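Local coordinates for protein D-alanyl-lipoteichoic acid synthetase (Streptococcus pneumoniae, PDB 3BMA) that probably takes part in adding D-alanine to lipoteichoic acid during cell wall biogenesis, as a membrane-associated DltD-family protein of the SGNH hydrolase clan, at residues 103-108 and 295-300; 59-64 and 73-78; 290-295 and 328-333. The protein carries 1 engineered substitution. All coordinates share one frame; numbering follows the deposited sequence.

Overall arrangement
All three contacts involve one parallel sheet whose strands run in the order 72-76, 43-47, 101-105, 291-296, 333-335. Contact 1 joins the third and fourth of these, and contact 3 joins strand 291-296 to the loop that enters strand 333-335. The two share Ile-295, their centres lie about 13 Å apart, and their segments alternate along the chain. Contact 2 closes earlier in the chain and packs helix 60-66 on the edge strand 72-76. Its centre is about 15 Å from that of contact 1 and about 19 Å from that of contact 3, and it touches neither. Contact 2 is local in sequence, whereas contacts 1 and 3 draw distant segments together, with strand 101-105 at the centre of the sheet and 291-296 beside it.

Contact 1 (103-108 and 295-300); sequences VYVISP and IIPPVN
Ile-295 is gripped on both of its polar atoms by the backbone at the end of strand 101-105 and just beyond it. Its N-H donates to Tyr-104 O over 3.1 Å. Ile-295 O receives Ile-106 N at 2.8 Å in a nearly straight bond (172° at the hydrogen). These two bonds frame the parallel bridge between Val-105 and Ile-295. The regular pattern cannot go on, since Pro-297 has no N-H to offer Ile-106 O; its ring carbon CD rests against that oxygen instead, at 3.4 Å, and both chains leave the sheet here.

Apolar contacts fill the face that carries Val-103, Val-105 and Ile-295. CG1 of Ile-295, turned beside its own backbone N (chi1 -43°), leans back against Val-103 CG1 at 3.9 Å. The two methyls of Val-105 divide the work: CG2 meets Ile-295 CB at 4.1 Å, and CG1, lying opposite the backbone N (chi1 169°), reaches forward to Pro-297 CG. Past the strand ends, Pro-108 CG packs on the CG2 branch of Ile-296 at 3.9 Å and its CD lies near CD of Pro-297.

Helices cover the pair from both sides: Phe-360 and Val-364 of helix 355-369 press on Val-103 and Ile-295, whereas Leu-325 and Val-318 of helix 311-326 touch Ile-106 and Ile-296. From that second helix Tyr-314 OH hydrogen-bonds Pro-297 O just past the strand end, and Tyr-104 OH is held by Ser-83. Two neighbouring parallel strands sandwiched between helix layers are the core of the three-layer alpha/beta/alpha fold of the SGNH hydrolases.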
# COMPACT_ATOMS: atom_id res chain seq x y z
N VAL C 103 -10.03 -34.96 -18.36
CA VAL C 103 -9.22 -35.92 -19.12
C VAL C 103 -7.78 -35.40 -19.12
O VAL C 103 -7.53 -34.25 -19.48
CB VAL C 103 -9.72 -36.07 -20.59
CG1 VAL C 103 -8.75 -36.92 -21.41
CG2 VAL C 103 -11.10 -36.67 -20.62
N TYR C 104 -6.84 -36.25 -18.71
CA TYR C 104 -5.44 -35.87 -18.66
C TYR C 104 -4.57 -36.89 -19.40
O TYR C 104 -4.38 -38.01 -18.92
CB TYR C 104 -4.98 -35.71 -17.21
CG TYR C 104 -3.68 -34.94 -17.06
CD1 TYR C 104 -3.68 -33.55 -16.97
CD2 TYR C 104 -2.46 -35.61 -17.00
CE1 TYR C 104 -2.50 -32.84 -16.84
CE2 TYR C 104 -1.27 -34.91 -16.87
CZ TYR C 104 -1.30 -33.53 -16.78
OH TYR C 104 -0.13 -32.82 -16.66
N VAL C 105 -4.06 -36.51 -20.56
CA VAL C 105 -3.11 -37.34 -21.32
C VAL C 105 -1.75 -37.34 -20.61
O VAL C 105 -1.28 -36.29 -20.19
CB VAL C 105 -2.98 -36.82 -22.77
CG1 VAL C 105 -1.81 -37.47 -23.50
CG2 VAL C 105 -4.27 -37.06 -23.52
N ILE C 106 -1.16 -38.52 -20.45
CA ILE C 106 0.21 -38.64 -19.95
C ILE C 106 1.03 -39.43 -20.95
O ILE C 106 0.99 -40.66 -20.98
CB ILE C 106 0.31 -39.36 -18.58
CG1 ILE C 106 -0.64 -38.77 -17.55
CG2 ILE C 106 1.73 -39.30 -18.05
CD1 ILE C 106 -0.61 -39.52 -16.23
N SER C 107 1.78 -38.72 -21.80
CA SER C 107 2.61 -39.37 -22.79
C SER C 107 3.97 -39.71 -22.20
O SER C 107 4.63 -38.83 -21.64
CB SER C 107 2.76 -38.50 -24.04
OG SER C 107 3.51 -39.16 -25.03
N PRO C 108 4.37 -40.99 -22.27
CA PRO C 108 5.67 -41.45 -21.77
C PRO C 108 6.89 -40.79 -22.44
O PRO C 108 7.97 -40.77 -21.84
CB PRO C 108 5.65 -42.95 -22.05
CG PRO C 108 4.19 -43.29 -22.10
CD PRO C 108 3.57 -42.12 -22.77
N ILE C 295 -4.85 -40.92 -19.79
CA ILE C 295 -4.66 -41.62 -21.06
C ILE C 295 -3.17 -41.84 -21.28
O ILE C 295 -2.38 -40.90 -21.24
CB ILE C 295 -5.23 -40.81 -22.25
CG1 ILE C 295 -6.61 -40.19 -21.92
CG2 ILE C 295 -5.24 -41.64 -23.54
CD1 ILE C 295 -7.74 -41.18 -21.66
N ILE C 296 -2.78 -43.10 -21.47
CA ILE C 296 -1.39 -43.43 -21.76
C ILE C 296 -1.29 -43.96 -23.18
O ILE C 296 -1.63 -45.11 -23.43
CB ILE C 296 -0.81 -44.43 -20.73
CG1 ILE C 296 -1.06 -43.96 -19.30
CG2 ILE C 296 0.69 -44.62 -20.97
CD1 ILE C 296 -0.48 -44.85 -18.22
N PRO C 297 -0.83 -43.11 -24.13
CA PRO C 297 -0.73 -43.46 -25.55
C PRO C 297 0.44 -44.40 -25.85
O PRO C 297 1.42 -44.43 -25.09
CB PRO C 297 -0.48 -42.10 -26.23
CG PRO C 297 -0.72 -41.07 -25.18
CD PRO C 297 -0.39 -41.73 -23.89
N PRO C 298 0.34 -45.18 -26.94
CA PRO C 298 1.51 -45.91 -27.41
C PRO C 298 2.35 -45.11 -28.41
O PRO C 298 1.94 -44.04 -28.86
CB PRO C 298 0.88 -47.11 -28.12
CG PRO C 298 -0.37 -46.56 -28.71
CD PRO C 298 -0.85 -45.48 -27.76
N VAL C 299 3.52 -45.64 -28.73
CA VAL C 299 4.29 -45.18 -29.88
C VAL C 299 3.99 -46.17 -31.01
O VAL C 299 3.69 -47.34 -30.74
CB VAL C 299 5.81 -45.09 -29.54
CG1 VAL C 299 6.66 -44.81 -30.77
CG2 VAL C 299 6.06 -44.00 -28.51
N ASN C 300 3.99 -45.68 -32.25
CA ASN C 300 3.91 -46.52 -33.45
C ASN C 300 4.97 -47.64 -33.38
O ASN C 300 6.17 -47.36 -33.27
CB ASN C 300 4.10 -45.64 -34.69
CG ASN C 300 3.74 -46.34 -35.99
OD1 ASN C 300 4.31 -47.38 -36.35
ND2 ASN C 300 2.81 -45.75 -36.74

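Contact 2 (59-64 and 73-78); sequences HPAVLA and PYLLGQ
Leu-75 sends its CD1 methyl to the edge of the His-59 imidazole, near the ring plane, with CE1 4.0 Å away; the two side chains meet at a slant. Placing CG of His-59 opposite its backbone N (chi1 -164°) swings the ring back over the start of the helix, where ND1 accepts from Ala-61 N at 3.3 Å, the donor lying 20° out of the ring plane. This N-cap bond helps fix the ring's rotation, together with a weak bond from NE2 to Trp-52 O, and CD of Pro-60 lies 3.3 Å above one face, offset toward the rim. Phe-55 stacks on the imidazole and Trp-357 meets it edge-to-face.

Helix 60-66 is the crossover helix of a beta-alpha-beta unit between strands 43-47 and 72-76, and runs almost antiparallel to the latter: the axes of 60-64 and 73-76 make 165° at 9.1 Å.

Pro-73 points its ring against the start of the helix. Its CG abuts Pro-60 O at 3.6 Å, and its CD touches the Ala-64 methyl CB at 3.8 Å. Ala-61 CB lies near Leu-75 CD1, while Phe-46 of the neighbouring strand 43-47 packs against both prolines.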
# COMPACT_ATOMS: atom_id res chain seq x y z
N HIS C 59 -12.49 -38.04 -33.74
CA HIS C 59 -12.00 -37.08 -32.75
C HIS C 59 -13.08 -36.75 -31.71
O HIS C 59 -14.24 -36.54 -32.10
CB HIS C 59 -11.54 -35.80 -33.46
CG HIS C 59 -10.67 -34.91 -32.63
ND1 HIS C 59 -11.19 -34.02 -31.71
CD2 HIS C 59 -9.33 -34.75 -32.59
CE1 HIS C 59 -10.20 -33.37 -31.13
NE2 HIS C 59 -9.06 -33.79 -31.65
N PRO C 60 -12.73 -36.72 -30.40
CA PRO C 60 -13.68 -36.49 -29.30
C PRO C 60 -14.54 -35.23 -29.42
O PRO C 60 -15.68 -35.22 -28.93
CB PRO C 60 -12.78 -36.40 -28.06
CG PRO C 60 -11.38 -36.25 -28.58
CD PRO C 60 -11.37 -36.95 -29.89
N ALA C 61 -14.01 -34.19 -30.05
CA ALA C 61 -14.74 -32.95 -30.30
C ALA C 61 -15.82 -33.13 -31.36
O ALA C 61 -16.88 -32.51 -31.29
CB ALA C 61 -13.79 -31.85 -30.70
N VAL C 62 -15.55 -33.99 -32.35
CA VAL C 62 -16.48 -34.27 -33.45
C VAL C 62 -17.63 -35.16 -32.98
O VAL C 62 -18.80 -34.87 -33.26
CB VAL C 62 -15.73 -34.89 -34.66
CG1 VAL C 62 -16.70 -35.30 -35.76
CG2 VAL C 62 -14.71 -33.91 -35.21
N LEU C 63 -17.30 -36.23 -32.26
CA LEU C 63 -18.29 -37.18 -31.73
C LEU C 63 -19.27 -36.55 -30.74
O LEU C 63 -20.43 -36.94 -30.70
CB LEU C 63 -17.60 -38.38 -31.07
CG LEU C 63 -16.66 -39.28 -31.88
CD1 LEU C 63 -16.11 -40.38 -30.99
CD2 LEU C 63 -17.34 -39.87 -33.11
N ALA C 64 -18.79 -35.60 -29.94
CA ALA C 64 -19.65 -34.91 -28.97
C ALA C 64 -20.67 -33.97 -29.63
O ALA C 64 -21.76 -33.77 -29.09
CB ALA C 64 -18.81 -34.15 -27.96
N PRO C 73 -15.92 -31.41 -25.01
CA PRO C 73 -14.52 -31.23 -24.59
C PRO C 73 -14.06 -29.78 -24.76
O PRO C 73 -14.38 -29.14 -25.77
CB PRO C 73 -13.74 -32.14 -25.55
CG PRO C 73 -14.76 -33.02 -26.21
CD PRO C 73 -16.01 -32.21 -26.25
N TYR C 74 -13.35 -29.26 -23.76
CA TYR C 74 -12.57 -28.03 -23.93
C TYR C 74 -11.11 -28.45 -24.04
O TYR C 74 -10.49 -28.83 -23.05
CB TYR C 74 -12.76 -27.04 -22.77
CG TYR C 74 -12.29 -25.64 -23.13
CD1 TYR C 74 -13.21 -24.65 -23.50
CD2 TYR C 74 -10.93 -25.30 -23.12
CE1 TYR C 74 -12.78 -23.37 -23.85
CE2 TYR C 74 -10.50 -24.02 -23.47
CZ TYR C 74 -11.43 -23.06 -23.83
OH TYR C 74 -11.01 -21.79 -24.17
N LEU C 75 -10.57 -28.37 -25.25
CA LEU C 75 -9.24 -28.89 -25.53
C LEU C 75 -8.15 -27.94 -25.03
O LEU C 75 -7.99 -26.83 -25.55
CB LEU C 75 -9.08 -29.19 -27.02
CG LEU C 75 -10.21 -30.00 -27.68
CD1 LEU C 75 -10.12 -29.92 -29.20
CD2 LEU C 75 -10.25 -31.45 -27.21
N LEU C 76 -7.44 -28.38 -24.01
CA LEU C 76 -6.42 -27.58 -23.35
C LEU C 76 -5.03 -28.15 -23.58
O LEU C 76 -4.56 -29.00 -22.83
CB LEU C 76 -6.71 -27.47 -21.86
CG LEU C 76 -7.93 -26.64 -21.46
CD1 LEU C 76 -8.45 -27.09 -20.11
CD2 LEU C 76 -7.60 -25.16 -21.45
N GLY C 77 -4.37 -27.66 -24.63
CA GLY C 77 -3.00 -28.06 -24.90
C GLY C 77 -2.45 -27.60 -26.23
O GLY C 77 -3.19 -27.36 -27.18
N GLN C 78 -1.12 -27.48 -26.28
CA GLN C 78 -0.39 -27.18 -27.50
C GLN C 78 0.93 -27.96 -27.50
O GLN C 78 1.26 -28.62 -26.51
CB GLN C 78 -0.11 -25.68 -27.60
CG GLN C 78 -1.26 -24.82 -28.12
CD GLN C 78 -1.52 -25.05 -29.59
OE1 GLN C 78 -0.84 -24.48 -30.44
NE2 GLN C 78 -2.50 -25.88 -29.89

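Contact 3 (290-295 and 328-333); sequences VNPIFI and QGFTNI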
# COMPACT_ATOMS: atom_id res chain seq x y z
N VAL C 290 -10.79 -33.24 -8.06
CA VAL C 290 -11.18 -33.59 -9.43
C VAL C 290 -11.06 -35.10 -9.65
O VAL C 290 -10.24 -35.76 -9.01
CB VAL C 290 -10.46 -32.74 -10.56
CG1 VAL C 290 -9.93 -31.42 -10.05
CG2 VAL C 290 -9.38 -33.52 -11.27
N ASN C 291 -11.91 -35.63 -10.52
CA ASN C 291 -11.89 -37.05 -10.87
C ASN C 291 -11.39 -37.20 -12.30
O ASN C 291 -12.17 -37.13 -13.25
CB ASN C 291 -13.28 -37.67 -10.70
CG ASN C 291 -13.28 -39.18 -10.83
OD1 ASN C 291 -12.24 -39.84 -10.71
ND2 ASN C 291 -14.46 -39.75 -11.08
N PRO C 292 -10.07 -37.40 -12.46
CA PRO C 292 -9.46 -37.48 -13.77
C PRO C 292 -9.46 -38.89 -14.36
O PRO C 292 -9.36 -39.87 -13.62
CB PRO C 292 -8.01 -37.05 -13.49
CG PRO C 292 -7.78 -37.44 -12.08
CD PRO C 292 -9.08 -37.55 -11.38
N ILE C 293 -9.59 -38.97 -15.68
CA ILE C 293 -9.22 -40.19 -16.39
C ILE C 293 -7.92 -39.93 -17.15
O ILE C 293 -7.82 -39.00 -17.94
CB ILE C 293 -10.36 -40.76 -17.29
CG1 ILE C 293 -9.94 -42.10 -17.91
CG2 ILE C 293 -10.82 -39.75 -18.35
CD1 ILE C 293 -11.10 -43.00 -18.32
N PHE C 294 -6.90 -40.75 -16.86
CA PHE C 294 -5.60 -40.62 -17.51
C PHE C 294 -5.49 -41.48 -18.77
O PHE C 294 -5.97 -42.61 -18.81
CB PHE C 294 -4.47 -40.94 -16.53
CG PHE C 294 -4.46 -40.04 -15.32
CD1 PHE C 294 -3.92 -38.76 -15.40
CD2 PHE C 294 -5.01 -40.47 -14.12
CE1 PHE C 294 -3.91 -37.92 -14.30
CE2 PHE C 294 -5.01 -39.64 -13.01
CZ PHE C 294 -4.46 -38.36 -13.09
N ILE C 295 -4.85 -40.92 -19.79
CA ILE C 295 -4.66 -41.62 -21.06
C ILE C 295 -3.17 -41.84 -21.28
O ILE C 295 -2.38 -40.90 -21.24
CB ILE C 295 -5.23 -40.81 -22.25
CG1 ILE C 295 -6.61 -40.19 -21.92
CG2 ILE C 295 -5.24 -41.64 -23.54
CD1 ILE C 295 -7.74 -41.18 -21.66
N GLN C 328 -1.48 -43.57 -5.07
CA GLN C 328 -2.02 -42.36 -4.48
C GLN C 328 -3.54 -42.29 -4.62
O GLN C 328 -4.17 -41.40 -4.06
CB GLN C 328 -1.37 -41.14 -5.13
CG GLN C 328 0.09 -40.96 -4.77
CD GLN C 328 0.67 -39.67 -5.31
OE1 GLN C 328 0.93 -38.73 -4.56
NE2 GLN C 328 0.88 -39.62 -6.63
N GLY C 329 -4.11 -43.22 -5.37
CA GLY C 329 -5.56 -43.36 -5.46
C GLY C 329 -6.16 -43.00 -6.81
O GLY C 329 -7.38 -42.92 -6.93
N PHE C 330 -5.30 -42.79 -7.81
CA PHE C 330 -5.75 -42.43 -9.15
C PHE C 330 -5.80 -43.70 -9.97
O PHE C 330 -4.77 -44.19 -10.43
CB PHE C 330 -4.79 -41.41 -9.80
CG PHE C 330 -4.75 -40.07 -9.12
CD1 PHE C 330 -5.63 -39.06 -9.49
CD2 PHE C 330 -3.81 -39.80 -8.13
CE1 PHE C 330 -5.60 -37.81 -8.86
CE2 PHE C 330 -3.76 -38.56 -7.50
CZ PHE C 330 -4.66 -37.56 -7.87
N THR C 331 -7.00 -44.25 -10.14
CA THR C 331 -7.15 -45.58 -10.74
C THR C 331 -7.92 -45.60 -12.05
O THR C 331 -8.09 -46.65 -12.66
CB THR C 331 -7.77 -46.61 -9.75
OG1 THR C 331 -9.06 -46.15 -9.32
CG2 THR C 331 -6.86 -46.83 -8.52
N ASN C 332 -8.40 -44.43 -12.48
CA ASN C 332 -9.04 -44.30 -13.78
C ASN C 332 -7.98 -44.09 -14.86
O ASN C 332 -7.67 -42.97 -15.24
CB ASN C 332 -10.04 -43.13 -13.80
CG ASN C 332 -11.09 -43.23 -12.71
OD1 ASN C 332 -11.62 -44.30 -12.43
ND2 ASN C 332 -11.42 -42.09 -12.11
N ILE C 333 -7.41 -45.20 -15.34
CA ILE C 333 -6.32 -45.14 -16.32
C ILE C 333 -6.70 -45.90 -17.58
O ILE C 333 -6.85 -47.12 -17.56
CB ILE C 333 -5.01 -45.75 -15.76
CG1 ILE C 333 -4.63 -45.12 -14.42
CG2 ILE C 333 -3.88 -45.59 -16.77
CD1 ILE C 333 -3.56 -45.87 -13.68
O HOH W 1 -14.06 -42.81 -9.93
O HOH W 2 -8.20 -41.18 -11.65
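Across the backbone, Phe-294 N donates to Asn-332 O at 2.9 Å, beside the parallel bridge of Phe-294 with Ile-333. Two CA-H...O contacts accompany it, Ile-293 CA to Asn-332 O and Ile-333 CA to Phe-294 O.

Among the side-chain amides, Asn-332 ND2 makes a weak bond to Pro-292 O at 3.4 Å. The same nitrogen lies 2.8 Å from Asn-291 OD1, but at a poor angle for hydrogen bonding; the amide planes are 56° apart, and Asn-291 ND2 is bonded to Thr-372 O.

Water 2 donates to Pro-292 O at 2.6 Å and accepts weakly from Asn-332 N, and water 1 takes N-H from Asn-291 ND2 and, weakly, from Asn-332 ND2.

Apolar packing centres on Phe-330, whose CD1 touches the edge of the Phe-294 ring at CE2, 3.6 Å away, with the planes turned by 74°. Pro-292 CG comes to the edge of the Phe-330 ring at 3.7 Å, and Tyr-377 stacks on that ring.

Strand 333-335, outermost within this chain, thus enters the parallel sheet just after an inverse gamma turn centred on Asn-332. Direct pairing begins only at Phe-294: where the pattern would put Asn-332 N on Pro-292 O, water 2 is inserted between them.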